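Local structure of ESX-1 secretion system protein EccA1 (Mycobacterium tuberculosis, 4F3V) at residues L28-T33 and I44-C49; L10-V15 and G72-S77; A185-A190 and L254-A259. The protein probably provides energy, as an ATPase, for export of virulence factors such as EsxA and EsxB through the ESX-1 type VII secretion system. All coordinates share one frame; numbering follows the deposited sequence.

How the contacts relate
Contacts 1 and 2 belong to the same bundle of helices near the start of this N-terminal domain, with centres about 11 Å apart. Residues 28-33 and 44-49 lie within the loop of chain that 10-15 and 72-77 close, so contact 1 is nested inside contact 2. Helices 2-17 and 22-35, consecutive in the chain, touch directly where Ile32 CD1 comes within 3.5 Å of Phe11 N. Contact 3 follows in series, across the chain's centre, about 44 Å from contact 1 and about 51 Å from contact 2, centre to centre. There it joins a helix turn to the chain after helix 241-248, so the two sides of this elongated domain are packed by separate contacts.

Contact 1. Residues L28-T33 and I44-C49; sequences LFTEIT and IGRIRC
Phe29 presses the flat of its ring onto the backbone of Gly45, where helix 22-35 meets helix 40-48. Its CB meets the aliphatic CG of Arg46 at 3.7 Å. Its CG is anti to the carbonyl carbon (chi1 -69°), directing the ring to the second helix. On the side of the ring nearer Cys49, CD2 comes within 3.4 Å of Gly45 C, which lies over the ring face; CD1, CE1 and, at the far end, CZ lie against Gly45 CA, as does CE2, which also borders Cys49 SG. That same CA stands 3.5 Å from the ring centroid, almost on the ring normal, in a CH-pi contact made possible by the absence of a side chain. Cys49 approaches differently: its SG lies in the plane of the ring, 3.8 Å from Phe29 CD2, a sulfur-aromatic contact at the edge.

Beside this apolar patch, Arg46 bends at chi3 (58°) and carries its guanidinium across to Thr30 and Thr33 of helix 22-35. Arg46 NH1 donates a hydrogen bond of 3.0 Å to Thr33 OG1, with the acceptor in the guanidinium plane. Thr30 OG1 sits instead above one face, 3.5 Å from that plane, and is itself hydrogen-bonded to Leu26 O. A salt bridge from NE to Asp51 adds a second hold and probably fixes the group's rotation.

The two segments run nearly antiparallel, 154° between directions with axes 9.0 Å apart, as in the helical hairpins of tetratricopeptide-like folds. Helix 2-17 flanks the pair, touching Phe29 through Ala14, and helix 54-62 packs on Arg46 through Thr56.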
ATOM      1  N   LEU A  28     -19.974   0.145 -18.595  1.00 20.60           N
ATOM      2  CA  LEU A  28     -21.179  -0.335 -17.928  1.00 20.11           C
ATOM      3  C   LEU A  28     -21.141  -0.068 -16.435  1.00 19.29           C
ATOM      4  O   LEU A  28     -22.144   0.363 -15.867  1.00 19.63           O
ATOM      5  CB  LEU A  28     -21.404  -1.826 -18.198  1.00 20.08           C
ATOM      6  CG  LEU A  28     -21.731  -2.228 -19.637  1.00 21.90           C
ATOM      7  CD1 LEU A  28     -21.780  -3.729 -19.771  1.00 22.11           C
ATOM      8  CD2 LEU A  28     -23.050  -1.622 -20.092  1.00 23.25           C
ATOM      9  N   PHE A  29     -20.021  -0.364 -15.774  1.00 18.58           N
ATOM     10  CA  PHE A  29     -19.886  -0.039 -14.352  1.00 17.69           C
ATOM     11  C   PHE A  29     -20.040   1.484 -14.136  1.00 18.69           C
ATOM     12  O   PHE A  29     -20.635   1.924 -13.156  1.00 18.78           O
ATOM     13  CB  PHE A  29     -18.539  -0.496 -13.791  1.00 17.02           C
ATOM     14  CG  PHE A  29     -18.370  -1.984 -13.686  1.00 16.41           C
ATOM     15  CD1 PHE A  29     -19.272  -2.768 -12.965  1.00 16.02           C
ATOM     16  CD2 PHE A  29     -17.288  -2.601 -14.242  1.00 16.54           C
ATOM     17  CE1 PHE A  29     -19.085  -4.132 -12.821  1.00 15.68           C
ATOM     18  CE2 PHE A  29     -17.090  -3.962 -14.106  1.00 16.95           C
ATOM     19  CZ  PHE A  29     -17.991  -4.742 -13.397  1.00 16.05           C
ATOM     20  N   THR A  30     -19.548   2.279 -15.077  1.00 19.91           N
ATOM     21  CA  THR A  30     -19.632   3.726 -14.979  1.00 21.26           C
ATOM     22  C   THR A  30     -21.067   4.205 -15.176  1.00 21.94           C
ATOM     23  O   THR A  30     -21.505   5.133 -14.506  1.00 22.13           O
ATOM     24  CB  THR A  30     -18.675   4.384 -15.991  1.00 23.05           C
ATOM     25  OG1 THR A  30     -17.342   3.995 -15.651  1.00 22.59           O
ATOM     26  CG2 THR A  30     -18.791   5.909 -15.980  1.00 25.00           C
ATOM     27  N   GLU A  31     -21.792   3.570 -16.086  1.00 21.95           N
ATOM     28  CA  GLU A  31     -23.193   3.861 -16.257  1.00 23.27           C
ATOM     29  C   GLU A  31     -23.955   3.619 -14.937  1.00 21.80           C
ATOM     30  O   GLU A  31     -24.812   4.423 -14.571  1.00 21.80           O
ATOM     31  CB  GLU A  31     -23.768   2.985 -17.356  1.00 24.99           C
ATOM     32  CG  GLU A  31     -25.214   3.252 -17.713  1.00 27.30           C
ATOM     33  CD  GLU A  31     -25.414   4.504 -18.521  1.00 30.73           C
ATOM     34  OE1 GLU A  31     -24.444   5.202 -18.845  1.00 32.60           O
ATOM     35  OE2 GLU A  31     -26.568   4.792 -18.840  1.00 33.11           O
ATOM     36  N   ILE A  32     -23.622   2.544 -14.222  1.00 19.63           N
ATOM     37  CA  ILE A  32     -24.260   2.278 -12.913  1.00 19.32           C
ATOM     38  C   ILE A  32     -23.969   3.394 -11.910  1.00 19.82           C
ATOM     39  O   ILE A  32     -24.905   3.978 -11.327  1.00 20.25           O
ATOM     40  CB  ILE A  32     -23.861   0.916 -12.326  1.00 17.75           C
ATOM     41  CG1 ILE A  32     -24.337  -0.214 -13.256  1.00 17.80           C
ATOM     42  CG2 ILE A  32     -24.401   0.769 -10.893  1.00 17.90           C
ATOM     43  CD1 ILE A  32     -23.608  -1.509 -13.041  1.00 17.09           C
ATOM     44  N   THR A  33     -22.689   3.745 -11.751  1.00 19.72           N
ATOM     45  CA  THR A  33     -22.323   4.782 -10.761  1.00 19.71           C
ATOM     46  C   THR A  33     -22.863   6.155 -11.133  1.00 21.82           C
ATOM     47  O   THR A  33     -23.165   6.947 -10.249  1.00 22.20           O
ATOM     48  CB  THR A  33     -20.810   4.869 -10.510  1.00 19.37           C
ATOM     49  OG1 THR A  33     -20.144   5.228 -11.718  1.00 20.18           O
ATOM     50  CG2 THR A  33     -20.281   3.552  -9.992  1.00 17.51           C
ATOM     51  N   ILE A  44     -16.161  -0.820  -7.296  1.00 15.14           N
ATOM     52  CA  ILE A  44     -15.158  -1.880  -7.274  1.00 15.43           C
ATOM     53  C   ILE A  44     -14.954  -2.473  -8.693  1.00 15.68           C
ATOM     54  O   ILE A  44     -13.841  -2.793  -9.089  1.00 16.11           O
ATOM     55  CB  ILE A  44     -15.522  -2.965  -6.221  1.00 14.75           C
ATOM     56  CG1 ILE A  44     -15.491  -2.324  -4.810  1.00 15.58           C
ATOM     57  CG2 ILE A  44     -14.579  -4.165  -6.302  1.00 14.85           C
ATOM     58  CD1 ILE A  44     -16.117  -3.187  -3.715  1.00 15.38           C
ATOM     59  N   GLY A  45     -16.034  -2.637  -9.432  1.00 15.50           N
ATOM     60  CA  GLY A  45     -15.949  -3.057 -10.846  1.00 16.00           C
ATOM     61  C   GLY A  45     -15.069  -2.110 -11.650  1.00 17.00           C
ATOM     62  O   GLY A  45     -14.235  -2.551 -12.445  1.00 17.72           O
ATOM     63  N   ARG A  46     -15.214  -0.803 -11.421  1.00 17.24           N
ATOM     64  CA  ARG A  46     -14.381   0.187 -12.123  1.00 18.33           C
ATOM     65  C   ARG A  46     -12.901  -0.003 -11.795  1.00 19.01           C
ATOM     66  O   ARG A  46     -12.039   0.048 -12.702  1.00 19.37           O
ATOM     67  CB  ARG A  46     -14.818   1.612 -11.817  1.00 18.64           C
ATOM     68  CG  ARG A  46     -16.154   1.976 -12.453  1.00 19.19           C
ATOM     69  CD  ARG A  46     -16.678   3.323 -11.996  1.00 19.92           C
ATOM     70  NE  ARG A  46     -15.750   4.411 -12.285  1.00 21.48           N
ATOM     71  CZ  ARG A  46     -16.093   5.685 -12.510  1.00 22.53           C
ATOM     72  NH1 ARG A  46     -17.360   6.089 -12.468  1.00 22.63           N
ATOM     73  NH2 ARG A  46     -15.144   6.568 -12.749  1.00 23.98           N
ATOM     74  N   ILE A  47     -12.615  -0.242 -10.511  1.00 18.50           N
ATOM     75  CA  ILE A  47     -11.248  -0.542 -10.061  1.00 19.91           C
ATOM     76  C   ILE A  47     -10.706  -1.769 -10.801  1.00 20.22           C
ATOM     77  O   ILE A  47      -9.593  -1.766 -11.303  1.00 20.55           O
ATOM     78  CB  ILE A  47     -11.181  -0.785  -8.529  1.00 19.54           C
ATOM     79  CG1 ILE A  47     -11.489   0.514  -7.773  1.00 19.83           C
ATOM     80  CG2 ILE A  47      -9.803  -1.316  -8.150  1.00 21.12           C
ATOM     81  CD1 ILE A  47     -11.557   0.385  -6.249  1.00 20.26           C
ATOM     82  N   ARG A  48     -11.527  -2.814 -10.880  1.00 19.06           N
ATOM     83  CA  ARG A  48     -11.131  -4.006 -11.605  1.00 19.72           C
ATOM     84  C   ARG A  48     -10.766  -3.695 -13.072  1.00 20.16           C
ATOM     85  O   ARG A  48      -9.905  -4.369 -13.645  1.00 20.58           O
ATOM     86  CB  ARG A  48     -12.253  -5.031 -11.547  1.00 19.15           C
ATOM     87  CG  ARG A  48     -12.131  -6.191 -12.509  1.00 20.06           C
ATOM     88  CD  ARG A  48     -10.965  -7.080 -12.165  1.00 21.64           C
ATOM     89  NE  ARG A  48     -10.958  -8.239 -13.053  1.00 23.18           N
ATOM     90  CZ  ARG A  48     -10.536  -8.234 -14.314  1.00 24.09           C
ATOM     91  NH1 ARG A  48     -10.066  -7.132 -14.878  1.00 24.36           N
ATOM     92  NH2 ARG A  48     -10.593  -9.350 -15.017  1.00 25.56           N
ATOM     93  N   CYS A  49     -11.440  -2.712 -13.671  1.00 20.07           N
ATOM     94  CA  CYS A  49     -11.204  -2.363 -15.085  1.00 21.70           C
ATOM     95  C   CYS A  49     -10.057  -1.383 -15.264  1.00 23.73           C
ATOM     96  O   CYS A  49      -9.856  -0.882 -16.350  1.00 24.65           O
ATOM     97  CB  CYS A  49     -12.469  -1.790 -15.730  1.00 21.42           C
ATOM     98  SG  CYS A  49     -13.856  -2.948 -15.790  1.00 20.58           S
TER

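Contact 2. Residues L10-V15 and G72-S77; sequences LFESAV and GSVQIS
Val74 O and the carboxylate of Glu12 are joined by one water, which donates to both. Its bond to Val74 O is 2.7 Å long and that to Glu12 OE2 is 3.0 Å. Val74 lies in a Schellman motif that ends helix 69-72, with Gln75 at positive phi as the C-prime residue. Gln75 N returns to Gly72 O, Ile76 N to Ser71 O, and a type I beta turn spans Gly72 to Gln75.

This helix end is laid against helix 2-17 chiefly by Val74 and Ile76, whose CB atoms both point toward it. Val74 uses its two methyls separately. CG2 comes 3.9 Å from Phe11 CD2, and CG1 lies against Glu12, 4.0 Å from OE1 and about as far from CB. The glutamate chain is extended (chi1 179°, chi2 175°), which brings its carboxylate alongside Val74 CG1, with OE2 turned to the water.

The contacts of Ile76 are apolar. Phe11, with CG anti to its own N (chi1 -171°), swings its ring between the helix and the loop, where Leu70, Ser71 and Met78 also touch it. With no direct hydrogen bond between the two segments, van der Waals packing and the water carry the join, placing the chain after helix 69-72 against the first helix of the domain. Val15 and Ile76 reach toward each other tip to tip, and the isoleucine CD1 ends 4.1 Å from Val15 CB while also meeting the edge of the Phe11 ring, 4.2 Å from CE2.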
ATOM      1  N   LEU A  10     -27.156  -4.237 -16.017  1.00 23.31           N
ATOM      2  CA  LEU A  10     -25.886  -3.603 -16.412  1.00 22.40           C
ATOM      3  C   LEU A  10     -24.703  -4.223 -15.656  1.00 19.87           C
ATOM      4  O   LEU A  10     -23.651  -4.478 -16.245  1.00 19.41           O
ATOM      5  CB  LEU A  10     -25.903  -2.089 -16.152  1.00 23.47           C
ATOM      6  CG  LEU A  10     -26.737  -1.183 -17.070  1.00 25.73           C
ATOM      7  CD1 LEU A  10     -26.716   0.226 -16.479  1.00 26.14           C
ATOM      8  CD2 LEU A  10     -26.251  -1.175 -18.491  1.00 27.57           C
ATOM      9  N   PHE A  11     -24.892  -4.507 -14.370  1.00 17.80           N
ATOM     10  CA  PHE A  11     -23.836  -5.129 -13.587  1.00 16.60           C
ATOM     11  C   PHE A  11     -23.489  -6.535 -14.073  1.00 17.47           C
ATOM     12  O   PHE A  11     -22.319  -6.895 -14.251  1.00 17.08           O
ATOM     13  CB  PHE A  11     -24.230  -5.191 -12.085  1.00 15.95           C
ATOM     14  CG  PHE A  11     -23.100  -5.621 -11.215  1.00 14.67           C
ATOM     15  CD1 PHE A  11     -22.209  -4.715 -10.751  1.00 14.19           C
ATOM     16  CD2 PHE A  11     -22.884  -6.967 -10.960  1.00 15.01           C
ATOM     17  CE1 PHE A  11     -21.126  -5.125  -9.975  1.00 13.77           C
ATOM     18  CE2 PHE A  11     -21.808  -7.393 -10.201  1.00 14.44           C
ATOM     19  CZ  PHE A  11     -20.922  -6.470  -9.713  1.00 13.95           C
ATOM     20  N   GLU A  12     -24.520  -7.355 -14.256  1.00 19.61           N
ATOM     21  CA  GLU A  12     -24.348  -8.688 -14.761  1.00 21.26           C
ATOM     22  C   GLU A  12     -23.617  -8.662 -16.123  1.00 20.90           C
ATOM     23  O   GLU A  12     -22.653  -9.399 -16.344  1.00 20.46           O
ATOM     24  CB  GLU A  12     -25.718  -9.291 -14.857  1.00 25.04           C
ATOM     25  CG  GLU A  12     -25.771 -10.678 -15.378  1.00 28.66           C
ATOM     26  CD  GLU A  12     -27.157 -11.181 -15.297  1.00 32.60           C
ATOM     27  OE1 GLU A  12     -28.120 -10.370 -15.380  1.00 38.56           O
ATOM     28  OE2 GLU A  12     -27.263 -12.382 -15.117  1.00 35.96           O
ATOM     29  N   SER A  13     -24.038  -7.760 -17.005  1.00 20.45           N
ATOM     30  CA  SER A  13     -23.398  -7.636 -18.306  1.00 21.20           C
ATOM     31  C   SER A  13     -21.954  -7.213 -18.130  1.00 20.33           C
ATOM     32  O   SER A  13     -21.079  -7.741 -18.818  1.00 21.02           O
ATOM     33  CB  SER A  13     -24.148  -6.632 -19.207  1.00 21.79           C
ATOM     34  OG  SER A  13     -25.420  -7.166 -19.555  1.00 23.02           O
ATOM     35  N   ALA A  14     -21.700  -6.262 -17.233  1.00 18.56           N
ATOM     36  CA  ALA A  14     -20.335  -5.766 -17.042  1.00 18.16           C
ATOM     37  C   ALA A  14     -19.412  -6.913 -16.621  1.00 18.18           C
ATOM     38  O   ALA A  14     -18.306  -7.032 -17.112  1.00 19.21           O
ATOM     39  CB  ALA A  14     -20.275  -4.616 -16.025  1.00 16.83           C
ATOM     40  N   VAL A  15     -19.867  -7.758 -15.708  1.00 18.04           N
ATOM     41  CA  VAL A  15     -19.044  -8.850 -15.245  1.00 18.36           C
ATOM     42  C   VAL A  15     -18.821  -9.867 -16.353  1.00 20.28           C
ATOM     43  O   VAL A  15     -17.725 -10.370 -16.497  1.00 21.81           O
ATOM     44  CB  VAL A  15     -19.624  -9.518 -13.986  1.00 17.93           C
ATOM     45  CG1 VAL A  15     -18.782 -10.740 -13.597  1.00 17.90           C
ATOM     46  CG2 VAL A  15     -19.666  -8.477 -12.847  1.00 16.68           C
ATOM     47  N   GLY A  72     -25.040  -9.042  -5.531  1.00 14.67           N
ATOM     48  CA  GLY A  72     -25.982  -9.999  -4.933  1.00 14.81           C
ATOM     49  C   GLY A  72     -27.344 -10.069  -5.605  1.00 15.32           C
ATOM     50  O   GLY A  72     -27.944 -11.126  -5.689  1.00 14.87           O
ATOM     51  N   SER A  73     -27.815  -8.942  -6.139  1.00 15.91           N
ATOM     52  CA  SER A  73     -29.111  -8.903  -6.803  1.00 16.32           C
ATOM     53  C   SER A  73     -29.091  -9.702  -8.134  1.00 17.22           C
ATOM     54  O   SER A  73     -30.127  -9.991  -8.703  1.00 17.46           O
ATOM     55  CB  SER A  73     -29.553  -7.461  -7.026  1.00 16.65           C
ATOM     56  OG  SER A  73     -28.812  -6.863  -8.064  1.00 16.50           O
ATOM     57  N   VAL A  74     -27.900 -10.039  -8.633  1.00 17.19           N
ATOM     58  CA  VAL A  74     -27.768 -10.913  -9.793  1.00 17.03           C
ATOM     59  C   VAL A  74     -26.960 -12.171  -9.454  1.00 17.21           C
ATOM     60  O   VAL A  74     -26.381 -12.813 -10.335  1.00 17.61           O
ATOM     61  CB  VAL A  74     -27.183 -10.153 -11.007  1.00 17.46           C
ATOM     62  CG1 VAL A  74     -28.247  -9.230 -11.597  1.00 17.03           C
ATOM     63  CG2 VAL A  74     -25.903  -9.397 -10.659  1.00 17.00           C
ATOM     64  N   GLN A  75     -26.931 -12.510  -8.173  1.00 16.59           N
ATOM     65  CA  GLN A  75     -26.311 -13.738  -7.667  1.00 16.98           C
ATOM     66  C   GLN A  75     -24.833 -13.877  -8.006  1.00 16.88           C
ATOM     67  O   GLN A  75     -24.356 -14.978  -8.255  1.00 17.66           O
ATOM     68  CB  GLN A  75     -27.116 -14.982  -8.130  1.00 18.01           C
ATOM     69  CG  GLN A  75     -28.590 -14.934  -7.739  1.00 18.16           C
ATOM     70  CD  GLN A  75     -29.452 -14.097  -8.704  1.00 18.89           C
ATOM     71  OE1 GLN A  75     -29.334 -14.228  -9.923  1.00 19.95           O
ATOM     72  NE2 GLN A  75     -30.372 -13.296  -8.155  1.00 18.27           N
ATOM     73  N   ILE A  76     -24.095 -12.769  -8.008  1.00 16.08           N
ATOM     74  CA  ILE A  76     -22.648 -12.822  -8.291  1.00 16.02           C
ATOM     75  C   ILE A  76     -21.898 -12.536  -7.005  1.00 16.03           C
ATOM     76  O   ILE A  76     -22.207 -11.569  -6.291  1.00 16.15           O
ATOM     77  CB  ILE A  76     -22.260 -11.803  -9.374  1.00 15.85           C
ATOM     78  CG1 ILE A  76     -22.867 -12.212 -10.734  1.00 16.49           C
ATOM     79  CG2 ILE A  76     -20.725 -11.619  -9.471  1.00 15.81           C
ATOM     80  CD1 ILE A  76     -22.669 -11.182 -11.837  1.00 16.78           C
ATOM     81  N   SER A  77     -20.938 -13.387  -6.664  1.00 16.45           N
ATOM     82  CA  SER A  77     -20.030 -13.082  -5.570  1.00 16.25           C
ATOM     83  C   SER A  77     -18.994 -12.029  -6.024  1.00 16.19           C
ATOM     84  O   SER A  77     -18.446 -12.128  -7.117  1.00 16.35           O
ATOM     85  CB  SER A  77     -19.287 -14.348  -5.113  1.00 16.68           C
ATOM     86  OG  SER A  77     -18.286 -13.979  -4.188  1.00 17.15           O
TER
HETATM   87  O   HOH W   1     -25.888 -13.797 -12.817  1.00 35.50           O

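Contact 3. Residues A185-A190 and L254-A259; sequences ALFTEA and LKTTTA. With SO4 (sulfate ion), chain G.
Phe187 and Thr256 come from opposite directions, and the methyl CG2 of the threonine stops 3.7 Å from the ring atom CZ. With Ala185 they form the tighter part of a small surface contact in which the extended chain 254-258, leading into helix 259-263, runs past the turn between helices 167-183 and 187-198. Ala185, at positive phi, is the C-prime residue of the Schellman motif closing the first of these helices; its CB lies 3.7 Å from Thr256 OG1, and its CA stands over the rim of one face of the Phe187 ring. Thr256 can serve both partners because OG1 sits between N and the carbonyl carbon (chi1 56°), toward Ala185, while CG2 turns toward the aromatic ring. Leu254 touches more loosely, with CD2 at the ring edge, 4.4 Å from Phe187 CE1. Ala217 and Ser220 of helix 207-221 also touch the phenylalanine.

On the outer side, a sulfate, probably from the crystallisation liquor, sits beside exposed Thr188. Its O3 is gripped twice, by Thr188 N at 2.8 Å (N-H...O 157°) and Thr188 OG1 at 3.0 Å; Gln221 NE2 is also hydrogen-bonded to the sulfate. The anion rests at the N-terminal end of helix 187-198, where the helix dipole would be expected to favour negative charge.

No hydrogen bond links the two segments: methyl, ring and hydroxyl atoms meet in van der Waals contact, while polar ties run to neighbours, Thr257 to Asn183 and Gln261, and Thr258 OG1 to Gln261 N as an N-cap.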
ATOM      1  N   ALA A 185      19.151   6.112  11.102  1.00 25.48           N
ATOM      2  CA  ALA A 185      20.605   5.962  11.131  1.00 26.53           C
ATOM      3  C   ALA A 185      21.089   4.752  11.942  1.00 27.08           C
ATOM      4  O   ALA A 185      22.243   4.710  12.381  1.00 28.59           O
ATOM      5  CB  ALA A 185      21.269   7.252  11.631  1.00 28.41           C
ATOM      6  N   LEU A 186      20.206   3.763  12.098  1.00 26.40           N
ATOM      7  CA  LEU A 186      20.516   2.503  12.761  1.00 26.76           C
ATOM      8  C   LEU A 186      20.894   1.515  11.664  1.00 26.63           C
ATOM      9  O   LEU A 186      20.175   0.563  11.371  1.00 24.88           O
ATOM     10  CB  LEU A 186      19.311   2.013  13.561  1.00 26.24           C
ATOM     11  CG  LEU A 186      18.785   2.973  14.636  1.00 26.41           C
ATOM     12  CD1 LEU A 186      17.588   2.384  15.357  1.00 25.76           C
ATOM     13  CD2 LEU A 186      19.861   3.363  15.635  1.00 28.28           C
ATOM     14  N   PHE A 187      22.038   1.781  11.057  1.00 26.75           N
ATOM     15  CA  PHE A 187      22.382   1.187   9.789  1.00 26.80           C
ATOM     16  C   PHE A 187      22.714  -0.307   9.877  1.00 26.90           C
ATOM     17  O   PHE A 187      22.373  -1.071   8.968  1.00 24.61           O
ATOM     18  CB  PHE A 187      23.553   1.967   9.157  1.00 28.08           C
ATOM     19  CG  PHE A 187      23.207   3.393   8.783  1.00 28.91           C
ATOM     20  CD1 PHE A 187      22.136   3.652   7.942  1.00 28.61           C
ATOM     21  CD2 PHE A 187      23.933   4.472   9.281  1.00 30.71           C
ATOM     22  CE1 PHE A 187      21.801   4.952   7.583  1.00 28.37           C
ATOM     23  CE2 PHE A 187      23.593   5.774   8.933  1.00 31.43           C
ATOM     24  CZ  PHE A 187      22.524   6.000   8.072  1.00 30.00           C
ATOM     25  N   THR A 188      23.392  -0.717  10.953  1.00 27.85           N
ATOM     26  CA  THR A 188      23.708  -2.129  11.145  1.00 28.81           C
ATOM     27  C   THR A 188      22.435  -2.942  11.325  1.00 27.83           C
ATOM     28  O   THR A 188      22.284  -4.004  10.723  1.00 27.07           O
ATOM     29  CB  THR A 188      24.661  -2.360  12.335  1.00 30.93           C
ATOM     30  OG1 THR A 188      25.939  -1.827  11.991  1.00 31.74           O
ATOM     31  CG2 THR A 188      24.830  -3.853  12.635  1.00 31.46           C
ATOM     32  N   GLU A 189      21.526  -2.440  12.166  1.00 27.93           N
ATOM     33  CA  GLU A 189      20.226  -3.065  12.353  1.00 27.51           C
ATOM     34  C   GLU A 189      19.454  -3.131  11.018  1.00 25.24           C
ATOM     35  O   GLU A 189      18.871  -4.169  10.697  1.00 24.12           O
ATOM     36  CB  GLU A 189      19.423  -2.315  13.433  1.00 28.99           C
ATOM     37  CG  GLU A 189      17.982  -2.803  13.560  1.00 29.12           C
ATOM     38  CD  GLU A 189      17.201  -2.179  14.698  1.00 29.96           C
ATOM     39  OE1 GLU A 189      17.735  -1.325  15.458  1.00 30.78           O
ATOM     40  OE2 GLU A 189      16.021  -2.551  14.817  1.00 30.50           O
ATOM     41  N   ALA A 190      19.439  -2.025  10.271  1.00 23.37           N
ATOM     42  CA  ALA A 190      18.793  -1.981   8.955  1.00 23.08           C
ATOM     43  C   ALA A 190      19.325  -3.089   8.038  1.00 23.68           C
ATOM     44  O   ALA A 190      18.557  -3.806   7.418  1.00 22.88           O
ATOM     45  CB  ALA A 190      18.980  -0.626   8.289  1.00 22.26           C
ATOM     46  N   LEU A 254      21.345   9.232   2.167  1.00 39.12           N
ATOM     47  CA  LEU A 254      20.094   9.263   2.903  1.00 36.33           C
ATOM     48  C   LEU A 254      20.157  10.329   4.007  1.00 35.91           C
ATOM     49  O   LEU A 254      21.109  10.358   4.785  1.00 36.96           O
ATOM     50  CB  LEU A 254      19.866   7.890   3.527  1.00 33.69           C
ATOM     51  CG  LEU A 254      18.573   7.677   4.267  1.00 31.57           C
ATOM     52  CD1 LEU A 254      17.418   7.885   3.295  1.00 31.41           C
ATOM     53  CD2 LEU A 254      18.579   6.306   4.952  1.00 29.66           C
ATOM     54  N   LYS A 255      19.168  11.208   4.063  1.00 35.10           N
ATOM     55  CA  LYS A 255      19.083  12.176   5.162  1.00 35.22           C
ATOM     56  C   LYS A 255      18.328  11.486   6.267  1.00 31.37           C
ATOM     57  O   LYS A 255      17.221  11.028   6.045  1.00 31.78           O
ATOM     58  CB  LYS A 255      18.369  13.454   4.724  1.00 37.60           C
ATOM     59  CG  LYS A 255      19.050  14.115   3.540  1.00 43.16           C
ATOM     60  CD  LYS A 255      18.499  15.505   3.216  1.00 47.22           C
ATOM     61  CE  LYS A 255      18.981  15.971   1.845  1.00 51.29           C
ATOM     62  NZ  LYS A 255      18.502  17.352   1.561  1.00 56.23           N
ATOM     63  N   THR A 256      18.929  11.328   7.436  1.00 29.07           N
ATOM     64  CA  THR A 256      18.300  10.534   8.483  1.00 26.82           C
ATOM     65  C   THR A 256      17.713  11.445   9.546  1.00 25.70           C
ATOM     66  O   THR A 256      17.999  12.626   9.572  1.00 26.52           O
ATOM     67  CB  THR A 256      19.284   9.528   9.111  1.00 27.60           C
ATOM     68  OG1 THR A 256      20.419  10.249   9.598  1.00 29.40           O
ATOM     69  CG2 THR A 256      19.711   8.426   8.091  1.00 27.79           C
ATOM     70  N   THR A 257      16.866  10.879  10.398  1.00 24.31           N
ATOM     71  CA  THR A 257      16.292  11.591  11.530  1.00 23.81           C
ATOM     72  C   THR A 257      16.501  10.747  12.798  1.00 24.62           C
ATOM     73  O   THR A 257      17.244   9.748  12.785  1.00 25.59           O
ATOM     74  CB  THR A 257      14.805  11.936  11.262  1.00 22.34           C
ATOM     75  OG1 THR A 257      14.290  12.805  12.290  1.00 22.81           O
ATOM     76  CG2 THR A 257      13.946  10.678  11.171  1.00 20.34           C
ATOM     77  N   THR A 258      15.852  11.145  13.889  1.00 25.36           N
ATOM     78  CA  THR A 258      15.944  10.460  15.193  1.00 25.71           C
ATOM     79  C   THR A 258      14.582  10.496  15.878  1.00 25.39           C
ATOM     80  O   THR A 258      13.702  11.298  15.504  1.00 23.74           O
ATOM     81  CB  THR A 258      16.958  11.163  16.113  1.00 27.91           C
ATOM     82  OG1 THR A 258      16.439  12.433  16.489  1.00 27.23           O
ATOM     83  CG2 THR A 258      18.301  11.371  15.415  1.00 29.14           C
ATOM     84  N   ALA A 259      14.416   9.663  16.901  1.00 26.81           N
ATOM     85  CA  ALA A 259      13.206   9.661  17.711  1.00 27.08           C
ATOM     86  C   ALA A 259      12.923  11.059  18.288  1.00 28.36           C
ATOM     87  O   ALA A 259      11.788  11.558  18.228  1.00 26.41           O
ATOM     88  CB  ALA A 259      13.321   8.647  18.832  1.00 28.71           C
TER
HETATM   89  S   SO4 G1005      25.738   1.727  12.703  1.00 69.36           S
HETATM   90  O1  SO4 G1005      26.720   1.803  13.806  1.00 70.10           O
HETATM   91  O2  SO4 G1005      26.475   1.423  11.449  1.00 63.03           O
HETATM   92  O3  SO4 G1005      24.737   0.680  13.025  1.00 60.22           O
HETATM   93  O4  SO4 G1005      25.028   3.023  12.572  1.00 70.58           O